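Local coordinates for protein complement factor MASP-3 (Homo sapiens, PDB 3DEM) that probably works as a serine protease of the lectin complement pathway, its CUB1-EGF-CUB2 region binding calcium and interacting with mannan-binding lectin and ficolins, at residues D19-D24 and F46-S51; A69-R74 and Q81-E86; S133-C138 and Y187-E192. All coordinates share one frame; numbering follows the deposited sequence.

Contact 1. Residues D19-D24 and F46-S51; sequences DSYPSD and FNLESS. With CA (calcium ion), chain E.
The Y21 ring reaches across to N47, L48 and E49, and this meeting lies beside the calcium site of the first CUB domain, where E49 binds the metal directly and Y21 is held by the ligand D57. The two backbones stay well separated, 9.2 Å between the CA atoms of Y21 and L48, so the tyrosine spans the gap almost alone. Its CG sits between the backbone N and the carbonyl carbon (chi1 56°), and from there the ring extends toward the other segment. In the compact part, CE2 of Y21 comes to 3.8 Å from the carbonyl O of N47, which lies at the ring edge, near the ring plane. CG of L48 is also near, 4.2 Å from CE2 of Y21. The side chains of Y21 and L48 cross at roughly a right angle, and both residues are buried. At the phenol end, OH of Y21 lies 3.5 Å from N of E49 without bonding to it; its polar partner is instead D57 OD2, which makes Y21 a second-shell residue of the metal.

The wetter part begins with E49, which is only partly buried and covers little of the opposite segment. Its extended chain, with CG anti to the backbone N (chi1 -174°), brings OE1 to 2.4 Å from the calcium ion, while OE2 lies well beyond bonding range. Two waters also occupy the coordination sphere, at 2.3 and 2.6 Å from the calcium, and D57, D102 and S104 O are among the other ligands.

Within the fold, the loop joining strands 9-13 and 25-32 meets the chain leaving strand 37-47. Strand 94-101 backs both partners: F99 makes an edge-to-face pair with Y21 and also touches L48.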
loop_
_atom_site.group_PDB
_atom_site.type_symbol
_atom_site.label_atom_id
_atom_site.label_comp_id
_atom_site.label_asym_id
_atom_site.label_seq_id
_atom_site.Cartn_x
_atom_site.Cartn_y
_atom_site.Cartn_z
ATOM N N ASP A 19 -10.962 30.365 8.882
ATOM C CA ASP A 19 -11.973 31.233 9.470
ATOM C C ASP A 19 -13.320 30.527 9.489
ATOM O O ASP A 19 -13.504 29.509 8.820
ATOM C CB ASP A 19 -12.086 32.535 8.686
ATOM C CG ASP A 19 -10.853 33.391 8.811
ATOM O OD1 ASP A 19 -10.495 33.754 9.952
ATOM O OD2 ASP A 19 -10.245 33.701 7.765
ATOM N N SER A 20 -14.258 31.074 10.256
ATOM C CA SER A 20 -15.603 30.519 10.340
ATOM C C SER A 20 -16.252 30.447 8.962
ATOM O O SER A 20 -16.089 31.348 8.143
ATOM C CB SER A 20 -16.466 31.352 11.283
ATOM O OG SER A 20 -16.724 32.635 10.741
ATOM N N TYR A 21 -16.982 29.372 8.702
ATOM C CA TYR A 21 -17.624 29.207 7.406
ATOM C C TYR A 21 -18.867 30.080 7.263
ATOM O O TYR A 21 -19.519 30.411 8.254
ATOM C CB TYR A 21 -17.948 27.734 7.121
ATOM C CG TYR A 21 -18.796 27.031 8.163
ATOM C CD1 TYR A 21 -20.175 27.223 8.216
ATOM C CD2 TYR A 21 -18.223 26.143 9.068
ATOM C CE1 TYR A 21 -20.951 26.567 9.161
ATOM C CE2 TYR A 21 -18.991 25.481 10.010
ATOM C CZ TYR A 21 -20.353 25.697 10.051
ATOM O OH TYR A 21 -21.123 25.043 10.984
ATOM N N PRO A 22 -19.190 30.466 6.018
ATOM C CA PRO A 22 -20.366 31.289 5.763
ATOM C C PRO A 22 -21.649 30.472 5.879
ATOM O O PRO A 22 -21.615 29.242 5.809
ATOM C CB PRO A 22 -20.156 31.762 4.323
ATOM C CG PRO A 22 -19.333 30.682 3.693
ATOM C CD PRO A 22 -18.452 30.139 4.783
ATOM N N SER A 23 -22.771 31.154 6.077
ATOM C CA SER A 23 -24.057 30.480 6.155
ATOM C C SER A 23 -24.599 30.233 4.750
ATOM O O SER A 23 -24.099 30.797 3.778
ATOM C CB SER A 23 -25.050 31.302 6.984
ATOM O OG SER A 23 -25.299 32.553 6.378
ATOM N N ASP A 24 -25.617 29.381 4.658
ATOM C CA ASP A 24 -26.257 29.041 3.388
ATOM C C ASP A 24 -25.249 28.688 2.306
ATOM O O ASP A 24 -25.306 29.209 1.191
ATOM C CB ASP A 24 -27.167 30.171 2.904
ATOM C CG ASP A 24 -27.895 29.820 1.614
ATOM O OD1 ASP A 24 -28.260 28.635 1.436
ATOM O OD2 ASP A 24 -28.097 30.729 0.779
ATOM N N PHE A 46 -12.116 19.548 12.849
ATOM C CA PHE A 46 -13.547 19.452 12.603
ATOM C C PHE A 46 -14.350 20.223 13.646
ATOM O O PHE A 46 -14.366 19.878 14.824
ATOM C CB PHE A 46 -13.993 17.991 12.551
ATOM C CG PHE A 46 -15.349 17.799 11.947
ATOM C CD1 PHE A 46 -15.483 17.490 10.605
ATOM C CD2 PHE A 46 -16.493 17.942 12.717
ATOM C CE1 PHE A 46 -16.733 17.318 10.043
ATOM C CE2 PHE A 46 -17.747 17.773 12.161
ATOM C CZ PHE A 46 -17.868 17.462 10.825
ATOM N N ASN A 47 -15.026 21.267 13.187
ATOM C CA ASN A 47 -15.708 22.201 14.073
ATOM C C ASN A 47 -17.014 22.655 13.438
ATOM O O ASN A 47 -17.050 23.650 12.712
ATOM C CB ASN A 47 -14.810 23.411 14.347
ATOM C CG ASN A 47 -15.251 24.204 15.558
ATOM O OD1 ASN A 47 -15.637 25.372 15.449
ATOM N ND2 ASN A 47 -15.195 23.572 16.724
ATOM N N LEU A 48 -18.083 21.912 13.699
ATOM C CA LEU A 48 -19.383 22.220 13.114
ATOM C C LEU A 48 -20.475 22.362 14.163
ATOM O O LEU A 48 -20.298 21.978 15.320
ATOM C CB LEU A 48 -19.791 21.145 12.104
ATOM C CG LEU A 48 -19.501 21.398 10.623
ATOM C CD1 LEU A 48 -18.020 21.248 10.314
ATOM C CD2 LEU A 48 -20.327 20.451 9.759
ATOM N N GLU A 49 -21.607 22.921 13.745
ATOM C CA GLU A 49 -22.804 22.958 14.579
ATOM C C GLU A 49 -23.330 21.533 14.783
ATOM O O GLU A 49 -23.307 20.727 13.861
ATOM C CB GLU A 49 -23.880 23.811 13.902
ATOM C CG GLU A 49 -25.133 24.040 14.735
ATOM C CD GLU A 49 -26.241 24.724 13.950
ATOM O OE1 GLU A 49 -26.051 24.977 12.742
ATOM O OE2 GLU A 49 -27.304 25.012 14.536
ATOM N N SER A 50 -23.809 21.213 15.978
ATOM C CA SER A 50 -24.378 19.886 16.219
ATOM C C SER A 50 -25.901 19.880 16.020
ATOM O O SER A 50 -26.580 20.845 16.374
ATOM C CB SER A 50 -24.019 19.393 17.624
ATOM O OG SER A 50 -24.374 18.026 17.803
ATOM N N SER A 51 -26.430 18.800 15.443
ATOM C CA SER A 51 -27.885 18.638 15.314
ATOM C C SER A 51 -28.331 17.184 15.127
ATOM O O SER A 51 -27.547 16.320 14.732
ATOM C CB SER A 51 -28.443 19.508 14.183
ATOM O OG SER A 51 -28.084 19.000 12.910
HETATM CA CA CA E . -25.732 26.450 10.817
HETATM O O HOH W 1 -24.282 27.438 12.246
HETATM O O HOH W 2 -25.110 27.827 8.710
#

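Contact 2. Residues A69-R74 and Q81-E86; sequences ATFCGR and QTPGQE
One face of the F71 ring is covered by P83, and an edge of the same ring faces the carbonyl O of Q81. P83 CB lies 3.7 Å from the ring centroid, only 8° off the normal, which is a CH-pi contact over the middle of the ring. The edge contact is equally definite: CD1 of F71 comes to 3.2 Å from Q81 O, close to the ring plane. With CG anti to the carbonyl carbon, F71 presents face and edge at once to successive parts of segment 81-86.

The same Q81 O accepts the one hydrogen bond joining the segments, from C72 N at 3.2 Å, with an angle of 155° at the hydrogen. The donor stands 59° out of the carbonyl plane, so the bond is not aimed at a lone pair. F71 CA adds a CA-H...O contact at 3.3 Å to this oxygen. The neighbouring C72 O and T82 N are near one another but poorly angled, and no regular strand pairing forms here.

Farther along, CG2 of T82 packs 3.5 Å from C of G73, a glycine with positive phi whose backbone lies against this methyl. C72 SG, in disulfide with C54, has CB and CG of Q81 among its neighbours. Beyond P83 the chain reverses in a type II' turn, closed by E86 N bonding to P83 O at 3.1 Å.

F46 of strand 37-47, in the other sheet of the CUB sandwich, touches both F71 and P83. The chemistry is therefore mixed: P83 on F71 is the apolar part and Q81 O the polar part. An N-H, a CA-H and a ring edge all converge on that carbonyl oxygen and probably restrain it together, the hydrogen bond being the one that joins these two segments.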
loop_
_atom_site.group_PDB
_atom_site.type_symbol
_atom_site.label_atom_id
_atom_site.label_comp_id
_atom_site.label_asym_id
_atom_site.label_seq_id
_atom_site.Cartn_x
_atom_site.Cartn_y
_atom_site.Cartn_z
ATOM N N ALA A 69 -21.041 8.053 5.617
ATOM C CA ALA A 69 -20.964 8.725 6.905
ATOM C C ALA A 69 -21.522 10.138 6.839
ATOM O O ALA A 69 -21.506 10.768 5.787
ATOM C CB ALA A 69 -19.522 8.741 7.407
ATOM N N THR A 70 -22.025 10.617 7.972
ATOM C CA THR A 70 -22.476 11.994 8.115
ATOM C C THR A 70 -21.923 12.524 9.424
ATOM O O THR A 70 -22.099 11.905 10.472
ATOM C CB THR A 70 -24.017 12.096 8.133
ATOM O OG1 THR A 70 -24.552 11.426 6.987
ATOM C CG2 THR A 70 -24.464 13.554 8.108
ATOM N N PHE A 71 -21.238 13.659 9.354
ATOM C CA PHE A 71 -20.588 14.228 10.527
ATOM C C PHE A 71 -21.096 15.623 10.844
ATOM O O PHE A 71 -21.457 16.384 9.944
ATOM C CB PHE A 71 -19.072 14.279 10.332
ATOM C CG PHE A 71 -18.440 12.939 10.108
ATOM C CD1 PHE A 71 -18.431 11.982 11.118
ATOM C CD2 PHE A 71 -17.833 12.640 8.896
ATOM C CE1 PHE A 71 -17.839 10.748 10.920
ATOM C CE2 PHE A 71 -17.240 11.406 8.685
ATOM C CZ PHE A 71 -17.241 10.456 9.702
ATOM N N CYS A 72 -21.119 15.947 12.131
ATOM C CA CYS A 72 -21.380 17.304 12.586
ATOM C C CYS A 72 -20.873 17.425 14.019
ATOM O O CYS A 72 -20.354 16.458 14.569
ATOM C CB CYS A 72 -22.869 17.660 12.456
ATOM S SG CYS A 72 -24.042 16.612 13.355
ATOM N N GLY A 73 -20.997 18.605 14.616
ATOM C CA GLY A 73 -20.519 18.808 15.979
ATOM C C GLY A 73 -19.072 19.258 16.054
ATOM O O GLY A 73 -18.395 19.388 15.032
ATOM N N ARG A 74 -18.597 19.500 17.272
ATOM C CA ARG A 74 -17.227 19.954 17.476
ATOM C C ARG A 74 -16.389 18.892 18.183
ATOM O O ARG A 74 -16.829 18.290 19.162
ATOM C CB ARG A 74 -17.200 21.288 18.237
ATOM C CG ARG A 74 -17.666 21.216 19.678
ATOM C CD ARG A 74 -17.605 22.584 20.341
ATOM N NE ARG A 74 -18.721 23.445 19.956
ATOM C CZ ARG A 74 -19.818 23.619 20.691
ATOM N NH1 ARG A 74 -19.948 22.988 21.853
ATOM N NH2 ARG A 74 -20.786 24.427 20.269
ATOM N N GLN A 81 -20.887 13.523 17.051
ATOM C CA GLN A 81 -20.971 12.865 15.752
ATOM C C GLN A 81 -19.822 13.322 14.863
ATOM O O GLN A 81 -19.939 13.343 13.637
ATOM C CB GLN A 81 -22.303 13.205 15.088
ATOM C CG GLN A 81 -23.369 13.666 16.076
ATOM C CD GLN A 81 -24.726 13.887 15.429
ATOM O OE1 GLN A 81 -25.387 14.898 15.680
ATOM N NE2 GLN A 81 -25.148 12.938 14.589
ATOM N N THR A 82 -18.716 13.695 15.496
ATOM C CA THR A 82 -17.523 14.111 14.780
ATOM C C THR A 82 -16.760 12.886 14.281
ATOM O O THR A 82 -16.946 11.784 14.797
ATOM C CB THR A 82 -16.614 14.957 15.680
ATOM O OG1 THR A 82 -16.281 14.206 16.853
ATOM C CG2 THR A 82 -17.328 16.226 16.095
ATOM N N PRO A 83 -15.908 13.076 13.261
ATOM C CA PRO A 83 -15.120 11.989 12.683
ATOM C C PRO A 83 -13.998 11.497 13.593
ATOM O O PRO A 83 -13.629 10.325 13.527
ATOM C CB PRO A 83 -14.548 12.614 11.399
ATOM C CG PRO A 83 -14.530 14.078 11.653
ATOM C CD PRO A 83 -15.679 14.363 12.575
ATOM N N GLY A 84 -13.467 12.379 14.437
ATOM C CA GLY A 84 -12.328 12.039 15.287
ATOM C C GLY A 84 -11.110 11.647 14.469
ATOM O O GLY A 84 -10.791 12.289 13.466
ATOM N N GLN A 85 -10.436 10.583 14.896
ATOM C CA GLN A 85 -9.243 10.087 14.210
ATOM C C GLN A 85 -9.627 9.021 13.186
ATOM O O GLN A 85 -8.760 8.415 12.548
ATOM C CB GLN A 85 -8.259 9.482 15.212
ATOM C CG GLN A 85 -8.021 10.317 16.460
ATOM C CD GLN A 85 -6.982 11.402 16.250
ATOM O OE1 GLN A 85 -6.052 11.552 17.053
ATOM N NE2 GLN A 85 -7.130 12.165 15.166
ATOM N N GLU A 86 -10.930 8.799 13.032
ATOM C CA GLU A 86 -11.417 7.695 12.217
ATOM C C GLU A 86 -11.266 7.946 10.724
ATOM O O GLU A 86 -11.494 9.048 10.227
ATOM C CB GLU A 86 -12.869 7.357 12.562
ATOM C CG GLU A 86 -13.056 6.747 13.959
ATOM C CD GLU A 86 -12.441 5.361 14.096
ATOM O OE1 GLU A 86 -12.156 4.721 13.059
ATOM O OE2 GLU A 86 -12.246 4.900 15.246
#

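Contact 3. Residues S133-C138 and Y187-E192; sequences SCDHYC and YPKSSE
D135 of the EGF-like module and K189 of the second CUB domain form a salt bridge that carries the whole direct contact between these segments, an interdomain junction near the surface that buries only 93 Å² in total. The CUB segment is part of the loop between strands 175-179 and 192-198. It starts at Y187, whose hydroxyl is hydrogen-bonded to D226, a ligand of the calcium in this domain. P188 follows, its carbonyl O bonded to S262 and its ring resting on V164 and P181.

K189 then crosses to the EGF module. Its chain is extended as far as CE and bends at the last torsion (chi4 64°), which sets NZ 2.9 Å from OD1 of D135. The ammonium meets OD1 on the syn side, 34° out of the carboxylate plane, while the aliphatic part runs beside the other oxygen, with CD 3.5 Å from D135 OD2. The two side chains approach from opposite directions. NZ has a second salt-bridge partner in E267, and D135 OD2 takes a hydrogen bond from C162 N, so both ends are probably steadied by neighbours. A water accepts from K189 N at 2.9 Å; its link to D135 OD2 is too short to be trusted.

S190 continues the junction through its hydroxyl, bonded to T161 of the EGF side. S191 follows: its OG donates to K189 O at 3.0 Å, from a position 50° out of that carbonyl plane.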
loop_
_atom_site.group_PDB
_atom_site.type_symbol
_atom_site.label_atom_id
_atom_site.label_comp_id
_atom_site.label_asym_id
_atom_site.label_seq_id
_atom_site.Cartn_x
_atom_site.Cartn_y
_atom_site.Cartn_z
ATOM N N SER A 133 -11.935 -16.614 -8.663
ATOM C CA SER A 133 -10.663 -16.197 -8.063
ATOM C C SER A 133 -9.561 -17.135 -8.543
ATOM O O SER A 133 -9.851 -18.153 -9.173
ATOM C CB SER A 133 -10.745 -16.213 -6.536
ATOM O OG SER A 133 -11.001 -17.523 -6.064
ATOM N N CYS A 134 -8.306 -16.798 -8.247
ATOM C CA CYS A 134 -7.175 -17.589 -8.735
ATOM C C CYS A 134 -7.255 -19.039 -8.267
ATOM O O CYS A 134 -7.522 -19.307 -7.096
ATOM C CB CYS A 134 -5.845 -16.961 -8.315
ATOM S SG CYS A 134 -5.611 -15.264 -8.897
ATOM N N ASP A 135 -7.034 -19.965 -9.194
ATOM C CA ASP A 135 -7.071 -21.395 -8.894
ATOM C C ASP A 135 -5.972 -21.776 -7.888
ATOM O O ASP A 135 -6.253 -22.425 -6.879
ATOM C CB ASP A 135 -6.935 -22.197 -10.190
ATOM C CG ASP A 135 -7.215 -23.684 -10.012
ATOM O OD1 ASP A 135 -7.629 -24.110 -8.916
ATOM O OD2 ASP A 135 -7.022 -24.432 -10.991
ATOM N N HIS A 136 -4.734 -21.363 -8.158
ATOM C CA HIS A 136 -3.618 -21.667 -7.260
ATOM C C HIS A 136 -3.127 -20.432 -6.500
ATOM O O HIS A 136 -3.544 -20.190 -5.367
ATOM C CB HIS A 136 -2.452 -22.324 -8.012
ATOM C CG HIS A 136 -2.742 -23.710 -8.493
ATOM N ND1 HIS A 136 -1.865 -24.421 -9.286
ATOM C CD2 HIS A 136 -3.813 -24.515 -8.305
ATOM C CE1 HIS A 136 -2.379 -25.606 -9.557
ATOM N NE2 HIS A 136 -3.561 -25.688 -8.976
ATOM N N TYR A 137 -2.251 -19.649 -7.127
ATOM C CA TYR A 137 -1.667 -18.476 -6.477
ATOM C C TYR A 137 -2.268 -17.162 -6.969
ATOM O O TYR A 137 -2.491 -16.976 -8.166
ATOM C CB TYR A 137 -0.155 -18.435 -6.699
ATOM C CG TYR A 137 0.589 -19.666 -6.242
ATOM C CD1 TYR A 137 0.571 -20.056 -4.909
ATOM C CD2 TYR A 137 1.334 -20.425 -7.138
ATOM C CE1 TYR A 137 1.270 -21.186 -4.480
ATOM C CE2 TYR A 137 2.026 -21.547 -6.728
ATOM C CZ TYR A 137 1.991 -21.924 -5.399
ATOM O OH TYR A 137 2.688 -23.035 -4.986
ATOM N N CYS A 138 -2.514 -16.251 -6.032
ATOM C CA CYS A 138 -2.906 -14.886 -6.358
ATOM C C CYS A 138 -1.774 -13.938 -5.967
ATOM O O CYS A 138 -1.198 -14.072 -4.894
ATOM C CB CYS A 138 -4.190 -14.502 -5.615
ATOM S SG CYS A 138 -4.874 -12.869 -6.045
ATOM N N TYR A 187 -8.090 -33.590 -9.481
ATOM C CA TYR A 187 -7.532 -33.452 -10.827
ATOM C C TYR A 187 -7.529 -31.999 -11.307
ATOM O O TYR A 187 -8.401 -31.213 -10.924
ATOM C CB TYR A 187 -8.244 -34.362 -11.831
ATOM C CG TYR A 187 -9.750 -34.241 -11.887
ATOM C CD1 TYR A 187 -10.368 -33.206 -12.588
ATOM C CD2 TYR A 187 -10.558 -35.191 -11.284
ATOM C CE1 TYR A 187 -11.753 -33.110 -12.657
ATOM C CE2 TYR A 187 -11.943 -35.108 -11.350
ATOM C CZ TYR A 187 -12.536 -34.066 -12.032
ATOM O OH TYR A 187 -13.913 -33.991 -12.086
ATOM N N PRO A 188 -6.525 -31.634 -12.125
ATOM C CA PRO A 188 -6.386 -30.276 -12.651
ATOM C C PRO A 188 -7.605 -29.826 -13.455
ATOM O O PRO A 188 -8.161 -30.594 -14.233
ATOM C CB PRO A 188 -5.164 -30.382 -13.568
ATOM C CG PRO A 188 -4.400 -31.539 -13.045
ATOM C CD PRO A 188 -5.432 -32.511 -12.579
ATOM N N LYS A 189 -8.010 -28.581 -13.252
ATOM C CA LYS A 189 -9.094 -27.980 -13.999
ATOM C C LYS A 189 -8.651 -27.686 -15.427
ATOM O O LYS A 189 -7.455 -27.692 -15.729
ATOM C CB LYS A 189 -9.531 -26.676 -13.326
ATOM C CG LYS A 189 -10.044 -26.847 -11.903
ATOM C CD LYS A 189 -10.366 -25.500 -11.266
ATOM C CE LYS A 189 -10.787 -25.665 -9.815
ATOM N NZ LYS A 189 -9.689 -26.209 -8.947
ATOM N N SER A 190 -9.629 -27.450 -16.298
ATOM C CA SER A 190 -9.387 -26.931 -17.643
ATOM C C SER A 190 -8.395 -27.747 -18.458
ATOM O O SER A 190 -7.627 -27.189 -19.236
ATOM C CB SER A 190 -8.917 -25.478 -17.565
ATOM O OG SER A 190 -9.875 -24.691 -16.895
ATOM N N SER A 191 -8.430 -29.061 -18.295
ATOM C CA SER A 191 -7.459 -29.928 -18.937
ATOM C C SER A 191 -8.121 -30.890 -19.901
ATOM O O SER A 191 -9.332 -31.119 -19.841
ATOM C CB SER A 191 -6.653 -30.703 -17.891
ATOM O OG SER A 191 -5.883 -29.820 -17.098
ATOM N N GLU A 192 -7.301 -31.463 -20.776
ATOM C CA GLU A 192 -7.761 -32.324 -21.848
ATOM C C GLU A 192 -6.727 -33.431 -22.020
ATOM O O GLU A 192 -5.732 -33.254 -22.720
ATOM C CB GLU A 192 -7.862 -31.493 -23.120
ATOM C CG GLU A 192 -8.470 -32.191 -24.321
ATOM C CD GLU A 192 -8.741 -31.202 -25.440
ATOM O OE1 GLU A 192 -9.930 -30.913 -25.688
ATOM O OE2 GLU A 192 -7.775 -30.673 -26.034
HETATM O O HOH W 3 -6.622 -26.774 -11.483
#

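How the contacts relate
Contacts 1 and 2 belong to one CUB domain, with centres 13 Å apart, and they touch directly. L48 N approaches G73 O to 2.9 Å and E49 O approaches G73 N to 3.2 Å, both probable hydrogen bonds, so G73 joins segment 69-74 to the segment that supplies a calcium ligand. The side chain of C72 is about 9 Å from a bound calcium. Contact 3 is separate, its centre 56 Å from that of contact 1 and 46 Å from that of contact 2, at the EGF-CUB2 boundary. It echoes contact 1, however: Y21 and Y187 are equivalent tyrosines of the two CUB domains, with similar torsions, each held by a calcium-binding aspartate. The side chain of K189 is about 6 Å from a bound calcium.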